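Rhino (Drosophila melanogaster, PDB 5XYV) binds the N-terminal domain of Deadlock through its chromoshadow domain, an interaction linked to the specification of germline piRNA clusters. Local coordinates at residues F30-W33 and S38-A41. Numbering follows the deposited sequence.
Sequences FVTW and SIDA
Val-31 and Asp-40 form an antiparallel hydrogen-bonded pair. Val-31 N donates to Asp-40 O at 2.8 Å, and Asp-40 N returns a nearly straight bond to Val-31 O (2.9 Å, 169°). Further along, a water bridges the backbones: it accepts from Trp-33 N and probably donates to Ser-38 O, each at 2.7 Å.

The polar side-chain bond runs from Trp-33 NE1 to Asp-40 OD1 (2.8 Å). The oxygen sits close to the indole plane, yet the N-H meets it from above the carboxylate plane, the two planes being 52° apart. OD1 also takes Gly-7 N and a salt bridge from Arg-10, so three donors grip it. An alanine in place of Trp-33 would probably leave Asp-40 OD1 without its indole donor and take away the ring face that Val-31 CG2 packs against near its rim.

Strands 26-33 and 39-43 make a beta hairpin within the three-stranded antiparallel sheet of the chromoshadow domain. Strand 39-43 is outermost in this chain, and Deadlock packs along it: His-18 of the Deadlock chain accepts a hydrogen bond from Ala-41 N.

Phe-30 and Ala-41 lie on the face opposite Val-31 and Asp-40 and make an apolar contact. Phe-30 has CG anti to its carbonyl carbon (chi1 -57°), which carries the ring alongside Ala-41. Phe-30 CE2 approaches Ala-41 CB obliquely at 3.4 Å. Trp-44 of Deadlock also meets the Phe-30 ring.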
# COMPACT_ATOMS: atom_id res chain seq x y z
N PHE B 30 -8.75 -9.21 -3.40
CA PHE B 30 -9.18 -10.47 -3.97
C PHE B 30 -8.28 -11.55 -3.41
O PHE B 30 -7.06 -11.54 -3.60
CB PHE B 30 -9.16 -10.38 -5.49
CG PHE B 30 -10.04 -9.27 -5.99
CD1 PHE B 30 -9.50 -8.04 -6.35
CD2 PHE B 30 -11.41 -9.41 -6.00
CE1 PHE B 30 -10.32 -7.01 -6.75
CE2 PHE B 30 -12.23 -8.38 -6.41
CZ PHE B 30 -11.68 -7.19 -6.79
N VAL B 31 -8.90 -12.47 -2.67
CA VAL B 31 -8.14 -13.36 -1.80
C VAL B 31 -8.56 -14.80 -1.93
O VAL B 31 -9.66 -15.11 -2.40
CB VAL B 31 -8.27 -12.97 -0.27
CG1 VAL B 31 -7.76 -11.56 -0.01
CG2 VAL B 31 -9.73 -13.19 0.24
N THR B 32 -7.67 -15.67 -1.49
CA THR B 32 -7.97 -17.09 -1.38
C THR B 32 -7.84 -17.52 0.09
O THR B 32 -7.14 -16.87 0.88
CB THR B 32 -7.07 -17.92 -2.29
OG1 THR B 32 -5.71 -17.74 -1.89
CG2 THR B 32 -7.23 -17.46 -3.72
N TRP B 33 -8.54 -18.58 0.46
CA TRP B 33 -8.48 -19.06 1.83
C TRP B 33 -7.83 -20.43 1.84
O TRP B 33 -7.90 -21.15 0.84
CB TRP B 33 -9.88 -19.13 2.44
CG TRP B 33 -10.65 -17.88 2.24
CD1 TRP B 33 -11.55 -17.63 1.25
CD2 TRP B 33 -10.59 -16.70 3.04
NE1 TRP B 33 -12.05 -16.35 1.39
CE2 TRP B 33 -11.48 -15.77 2.49
CE3 TRP B 33 -9.86 -16.35 4.19
CZ2 TRP B 33 -11.66 -14.49 3.04
CZ3 TRP B 33 -10.03 -15.09 4.72
CH2 TRP B 33 -10.93 -14.18 4.16
N SER B 38 -11.96 -21.18 -3.89
CA SER B 38 -12.65 -19.99 -4.39
C SER B 38 -11.84 -18.71 -4.23
O SER B 38 -10.93 -18.66 -3.38
CB SER B 38 -14.01 -19.83 -3.69
OG SER B 38 -14.81 -20.98 -3.84
N ILE B 39 -12.16 -17.70 -5.03
CA ILE B 39 -11.53 -16.38 -4.96
C ILE B 39 -12.58 -15.36 -4.51
O ILE B 39 -13.61 -15.21 -5.15
CB ILE B 39 -10.92 -15.93 -6.32
CG1 ILE B 39 -9.99 -17.01 -6.88
CG2 ILE B 39 -10.19 -14.57 -6.20
CD1 ILE B 39 -9.30 -16.60 -8.16
N ASP B 40 -12.31 -14.65 -3.41
CA ASP B 40 -13.31 -13.74 -2.86
C ASP B 40 -12.87 -12.28 -2.90
O ASP B 40 -11.69 -11.97 -2.70
CB ASP B 40 -13.64 -14.12 -1.42
CG ASP B 40 -14.31 -15.46 -1.30
OD1 ASP B 40 -14.29 -16.03 -0.20
OD2 ASP B 40 -14.86 -15.93 -2.31
N ALA B 41 -13.83 -11.38 -3.12
CA ALA B 41 -13.58 -9.97 -2.90
C ALA B 41 -13.93 -9.68 -1.45
O ALA B 41 -15.03 -10.00 -0.98
CB ALA B 41 -14.39 -9.10 -3.82
O HOH W 1 -10.11 -19.96 -1.18